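Local structure of Galactose/lactose metabolism regulatory protein GAL80 (Saccharomyces cerevisiae, 3BTV) at residues B[304-309]-B[318-323]; B[158-163]-B[355-360]. The protein represses the galactose and lactose metabolic genes by binding the activator GAL4 and blocking its transcriptional activation when no inducing sugar is present. The protein carries 1 engineered substitution. All coordinates share one frame; numbering follows the deposited sequence.

Contact 1 of 2, residues B[304-309]-B[318-323]. Engineered in segment 304-309: Arg-304 (natural residue Gly).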
# COMPACT_ATOMS: atom_id res chain seq x y z
N ARG B 304 -18.23 9.34 0.98
CA ARG B 304 -18.48 7.92 1.15
C ARG B 304 -17.25 7.15 0.73
O ARG B 304 -16.39 7.68 0.01
CB ARG B 304 -19.64 7.44 0.27
CG ARG B 304 -21.01 7.97 0.64
CD ARG B 304 -22.09 7.25 -0.19
NE ARG B 304 -23.43 7.71 0.13
CZ ARG B 304 -23.94 8.87 -0.28
NH1 ARG B 304 -23.22 9.70 -1.02
NH2 ARG B 304 -25.18 9.20 0.07
N ASP B 305 -17.15 5.91 1.20
CA ASP B 305 -16.12 5.00 0.71
C ASP B 305 -16.76 3.99 -0.22
O ASP B 305 -17.92 3.60 -0.05
CB ASP B 305 -15.45 4.25 1.86
CG ASP B 305 -14.53 5.15 2.68
OD1 ASP B 305 -14.30 6.31 2.28
OD2 ASP B 305 -14.05 4.68 3.73
N LEU B 306 -15.97 3.55 -1.19
CA LEU B 306 -16.40 2.55 -2.17
C LEU B 306 -15.35 1.45 -2.13
O LEU B 306 -14.16 1.73 -2.10
CB LEU B 306 -16.42 3.22 -3.54
CG LEU B 306 -16.88 2.49 -4.79
CD1 LEU B 306 -17.31 3.53 -5.81
CD2 LEU B 306 -15.72 1.69 -5.30
N LYS B 307 -15.79 0.21 -2.15
CA LYS B 307 -14.89 -0.94 -2.19
C LYS B 307 -15.35 -1.98 -3.21
O LYS B 307 -16.52 -2.40 -3.24
CB LYS B 307 -14.79 -1.57 -0.80
CG LYS B 307 -13.94 -2.85 -0.78
CD LYS B 307 -14.38 -3.79 0.35
CE LYS B 307 -13.91 -3.28 1.71
NZ LYS B 307 -12.41 -3.19 1.75
N LEU B 308 -14.44 -2.38 -4.09
CA LEU B 308 -14.70 -3.47 -5.03
C LEU B 308 -13.85 -4.65 -4.60
O LEU B 308 -12.67 -4.48 -4.32
CB LEU B 308 -14.30 -3.06 -6.45
CG LEU B 308 -15.14 -1.99 -7.13
CD1 LEU B 308 -14.25 -0.95 -7.80
CD2 LEU B 308 -16.10 -2.61 -8.13
N GLU B 309 -14.43 -5.84 -4.54
CA GLU B 309 -13.65 -7.03 -4.18
C GLU B 309 -13.92 -8.16 -5.13
O GLU B 309 -14.95 -8.17 -5.81
CB GLU B 309 -13.99 -7.56 -2.80
CG GLU B 309 -14.11 -6.59 -1.68
CD GLU B 309 -14.77 -7.25 -0.49
OE1 GLU B 309 -15.81 -7.92 -0.69
OE2 GLU B 309 -14.25 -7.12 0.64
N SER B 318 -16.27 -9.07 -8.24
CA SER B 318 -17.50 -9.82 -8.00
C SER B 318 -18.36 -9.16 -6.92
O SER B 318 -19.43 -9.66 -6.59
CB SER B 318 -17.17 -11.26 -7.62
OG SER B 318 -16.56 -11.31 -6.34
N ASN B 319 -17.91 -8.04 -6.38
CA ASN B 319 -18.66 -7.35 -5.34
C ASN B 319 -18.34 -5.86 -5.26
O ASN B 319 -17.18 -5.46 -5.32
CB ASN B 319 -18.37 -8.01 -3.99
CG ASN B 319 -19.42 -7.72 -2.96
OD1 ASN B 319 -20.62 -7.72 -3.26
ND2 ASN B 319 -19.00 -7.48 -1.73
N LEU B 320 -19.38 -5.03 -5.15
CA LEU B 320 -19.23 -3.58 -4.93
C LEU B 320 -19.98 -3.12 -3.68
O LEU B 320 -21.19 -3.39 -3.51
CB LEU B 320 -19.71 -2.78 -6.15
CG LEU B 320 -19.84 -1.25 -6.01
CD1 LEU B 320 -18.50 -0.58 -5.80
CD2 LEU B 320 -20.51 -0.68 -7.23
N VAL B 321 -19.27 -2.44 -2.80
CA VAL B 321 -19.84 -1.96 -1.55
C VAL B 321 -19.63 -0.46 -1.37
O VAL B 321 -18.54 0.06 -1.61
CB VAL B 321 -19.19 -2.68 -0.35
CG1 VAL B 321 -19.94 -2.34 0.92
CG2 VAL B 321 -19.18 -4.20 -0.56
N LEU B 322 -20.68 0.23 -0.93
CA LEU B 322 -20.62 1.65 -0.62
C LEU B 322 -20.99 1.87 0.82
O LEU B 322 -21.98 1.31 1.31
CB LEU B 322 -21.62 2.43 -1.48
CG LEU B 322 -21.20 2.79 -2.89
CD1 LEU B 322 -22.44 3.22 -3.63
CD2 LEU B 322 -20.16 3.90 -2.85
N TYR B 323 -20.22 2.73 1.48
CA TYR B 323 -20.36 2.96 2.92
C TYR B 323 -20.45 4.44 3.20
O TYR B 323 -19.61 5.22 2.73
CB TYR B 323 -19.13 2.49 3.69
CG TYR B 323 -18.60 1.12 3.40
CD1 TYR B 323 -18.88 0.06 4.26
CD2 TYR B 323 -17.75 0.89 2.33
CE1 TYR B 323 -18.37 -1.19 4.04
CE2 TYR B 323 -17.21 -0.37 2.11
CZ TYR B 323 -17.53 -1.40 2.97
OH TYR B 323 -17.04 -2.67 2.75
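Lys-307 and Tyr-323 meet diagonally on one face of an antiparallel beta hairpin, strands 305-310 and 319-324, which forms part of the large mixed sheet of Gal80. Followed outward, the lysine first sets CB in the plane of the phenol ring, at its edge, 4.0 Å from Tyr-323 CE2. Its chain then bends at chi3 (-75°) and chi4 and skirts the hydroxyl: CD passes by it, and CE comes to 3.4 Å from Tyr-323 OH. NZ leads away to a salt bridge with Asp-298 on neighbouring strand 295-301, so the charge is paired outside the hairpin. The ring is supported from within its own strand by Val-321 CG1, which lies over one face near the rim.

The opposite side of the hairpin is leucine. Leu-320 CD1 touches both neighbours on the other strand, at 3.6 Å from Leu-306 CG and 3.9 Å from Leu-308 CG, while Leu-322 CD2 packs on Leu-306 CB. Helix 159-169 covers this apolar surface. Paired backbone bonds join Asp-305 with Tyr-323 and Lys-307 with Val-321. The engineered Arg-304, a glycine in the natural protein, lays CB 3.3 Å from Tyr-323 O; its NH1 hydrogen-bonds the carbonyl oxygen of Tyr-172, and the guanidinium makes a cation-pi contact with that residue's ring.

At the other end a classic beta bulge sets two residues, Ser-318 and Asn-319, opposite the single Glu-309. Glu-309 O accepts a nearly straight bond (170°) from Ser-318 N, and only a weak one from Asn-319 N. The Glu-309 and Asn-319 side chains run alongside each other, their carboxylate and amide planes 43° apart, joined by a weak bond of 3.4 Å from Asn-319 ND2 to Glu-309 OE1.

Contact 2 of 2, residues B[158-163]-B[355-360]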
# COMPACT_ATOMS: atom_id res chain seq x y z
N SER B 158 -17.30 -4.57 -17.13
CA SER B 158 -17.90 -5.21 -15.96
C SER B 158 -19.03 -4.36 -15.40
O SER B 158 -18.94 -3.13 -15.38
CB SER B 158 -16.85 -5.43 -14.88
OG SER B 158 -17.46 -5.61 -13.61
N PRO B 159 -20.10 -5.00 -14.93
CA PRO B 159 -21.22 -4.23 -14.38
C PRO B 159 -20.78 -3.55 -13.09
O PRO B 159 -21.25 -2.46 -12.77
CB PRO B 159 -22.28 -5.30 -14.09
CG PRO B 159 -21.85 -6.52 -14.86
CD PRO B 159 -20.36 -6.45 -14.90
N TYR B 160 -19.89 -4.19 -12.34
CA TYR B 160 -19.35 -3.59 -11.12
C TYR B 160 -18.52 -2.33 -11.38
O TYR B 160 -18.67 -1.32 -10.70
CB TYR B 160 -18.52 -4.61 -10.36
CG TYR B 160 -19.33 -5.83 -9.97
CD1 TYR B 160 -19.20 -7.03 -10.67
CD2 TYR B 160 -20.22 -5.77 -8.92
CE1 TYR B 160 -19.95 -8.16 -10.30
CE2 TYR B 160 -20.98 -6.89 -8.55
CZ TYR B 160 -20.85 -8.07 -9.25
OH TYR B 160 -21.60 -9.17 -8.86
N ILE B 161 -17.65 -2.42 -12.38
CA ILE B 161 -16.82 -1.28 -12.76
C ILE B 161 -17.69 -0.11 -13.22
O ILE B 161 -17.49 1.02 -12.78
CB ILE B 161 -15.84 -1.66 -13.89
CG1 ILE B 161 -14.98 -2.85 -13.48
CG2 ILE B 161 -14.95 -0.49 -14.26
CD1 ILE B 161 -14.36 -2.70 -12.13
N LEU B 162 -18.65 -0.38 -14.10
CA LEU B 162 -19.49 0.69 -14.63
C LEU B 162 -20.32 1.34 -13.52
O LEU B 162 -20.47 2.56 -13.49
CB LEU B 162 -20.38 0.17 -15.75
CG LEU B 162 -19.57 -0.17 -17.01
CD1 LEU B 162 -20.42 -0.93 -18.00
CD2 LEU B 162 -19.00 1.11 -17.62
N ARG B 163 -20.87 0.54 -12.61
CA ARG B 163 -21.61 1.09 -11.46
C ARG B 163 -20.69 1.98 -10.61
O ARG B 163 -21.06 3.09 -10.24
CB ARG B 163 -22.22 -0.02 -10.60
CG ARG B 163 -23.53 -0.61 -11.15
CD ARG B 163 -24.77 0.08 -10.56
NE ARG B 163 -26.01 -0.62 -10.90
CZ ARG B 163 -27.19 -0.40 -10.32
NH1 ARG B 163 -27.31 0.50 -9.34
NH2 ARG B 163 -28.26 -1.09 -10.70
N VAL B 355 -24.70 -2.89 -0.70
CA VAL B 355 -23.95 -3.92 -1.40
C VAL B 355 -24.58 -4.18 -2.75
O VAL B 355 -25.80 -4.37 -2.84
CB VAL B 355 -23.97 -5.25 -0.63
CG1 VAL B 355 -23.09 -6.28 -1.34
CG2 VAL B 355 -23.50 -5.03 0.78
N TYR B 356 -23.76 -4.18 -3.79
CA TYR B 356 -24.23 -4.49 -5.13
C TYR B 356 -23.55 -5.78 -5.55
O TYR B 356 -22.33 -5.85 -5.65
CB TYR B 356 -23.92 -3.33 -6.07
CG TYR B 356 -24.28 -3.58 -7.53
CD1 TYR B 356 -25.59 -3.60 -7.96
CD2 TYR B 356 -23.28 -3.76 -8.49
CE1 TYR B 356 -25.91 -3.81 -9.30
CE2 TYR B 356 -23.59 -3.97 -9.83
CZ TYR B 356 -24.91 -3.99 -10.23
OH TYR B 356 -25.23 -4.20 -11.55
N HIS B 357 -24.35 -6.83 -5.76
CA HIS B 357 -23.78 -8.13 -6.06
C HIS B 357 -24.71 -8.96 -6.92
O HIS B 357 -25.80 -9.31 -6.48
CB HIS B 357 -23.45 -8.91 -4.77
CG HIS B 357 -22.96 -10.30 -5.01
ND1 HIS B 357 -21.77 -10.57 -5.65
CD2 HIS B 357 -23.50 -11.50 -4.70
CE1 HIS B 357 -21.59 -11.88 -5.72
NE2 HIS B 357 -22.63 -12.47 -5.15
N LEU B 358 -24.26 -9.26 -8.14
CA LEU B 358 -25.02 -10.09 -9.06
C LEU B 358 -24.59 -11.54 -8.88
O LEU B 358 -23.55 -11.97 -9.38
CB LEU B 358 -24.79 -9.65 -10.50
CG LEU B 358 -24.88 -8.16 -10.82
CD1 LEU B 358 -24.32 -7.89 -12.20
CD2 LEU B 358 -26.33 -7.68 -10.73
N ARG B 359 -25.40 -12.29 -8.16
CA ARG B 359 -25.12 -13.70 -7.91
C ARG B 359 -25.26 -14.48 -9.20
O ARG B 359 -26.16 -14.22 -10.01
CB ARG B 359 -26.08 -14.23 -6.85
CG ARG B 359 -26.71 -13.11 -6.05
CD ARG B 359 -27.05 -13.52 -4.63
NE ARG B 359 -27.38 -12.35 -3.82
CZ ARG B 359 -27.78 -12.40 -2.56
NH1 ARG B 359 -27.91 -13.56 -1.94
NH2 ARG B 359 -28.05 -11.28 -1.91
N ASN B 360 -24.35 -15.43 -9.41
CA ASN B 360 -24.35 -16.24 -10.63
C ASN B 360 -23.94 -15.46 -11.87
O ASN B 360 -24.28 -15.85 -12.99
CB ASN B 360 -25.72 -16.90 -10.85
CG ASN B 360 -26.03 -17.97 -9.83
OD1 ASN B 360 -25.12 -18.65 -9.32
ND2 ASN B 360 -27.31 -18.15 -9.52
O HOH W 1 -20.32 -11.50 -9.55
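The Tyr-356 ring, at the end of edge strand 352-356 of the large mixed sheet, carries Arg-163 of helix 159-169 over one face: Arg-163 CG makes a CH-pi contact 4.0 Å from the ring centroid of Tyr-356. The guanidinium in turn has Tyr-356 CE1 over one of its own faces, with its plane 37° from that of the ring. A bend at chi2 (-94°) turns the arginine chain across the phenol in this way. The Tyr-160 ring meets the same segment at its edge, where Tyr-356 O and His-357 CA lie in plane, and Tyr-160 CE2 is 3.4 Å from Tyr-356 O. The two tyrosine rings are set obliquely, touching through their CD2 atoms.

The start of the helix, which Ser-158 OG caps through weak bonds to the backbone N of Tyr-160 and Ile-161, is thus joined to the strand end and the loop that follows. On the first turn Pro-159 CB also packs against Leu-358 CD1, 3.8 Å away, and helix 363-380 approaches this proline through Asn-367 and Arg-370.

Tyr-160 OH grips the loop by accepting a hydrogen bond of 2.8 Å from Leu-358 N. A phenylalanine here would probably keep the ring packing but leave Leu-358 N without this acceptor and the nearby water without its hydroxyl partner. His-357 ND1, close by, hydrogen-bonds Ser-318 O. The water lies 2.7 Å from Tyr-160 OH and donates to Leu-358 O, 3.3 Å away, bridging ring and loop.

How the contacts relate
Both contacts belong to one large sheet: strand 319-324, half of contact 1, is the neighbour of strand 352-356 in contact 2, and the whole hairpin lies within the long run of chain between the two segments of contact 2. Contact 1 joins strands close in sequence, chiefly through backbone bonds, with a buried leucine face and a partly exposed polar face. Contact 2 brings together distant parts of the chain mainly through side chains, with one hydroxyl reaching the loop backbone; Pro-159 and Tyr-160 are buried, Arg-163 and His-357 at the surface. They meet directly where Leu-320 O faces Tyr-356 N, and the bulge end of contact 1 adjoins the loop of contact 2.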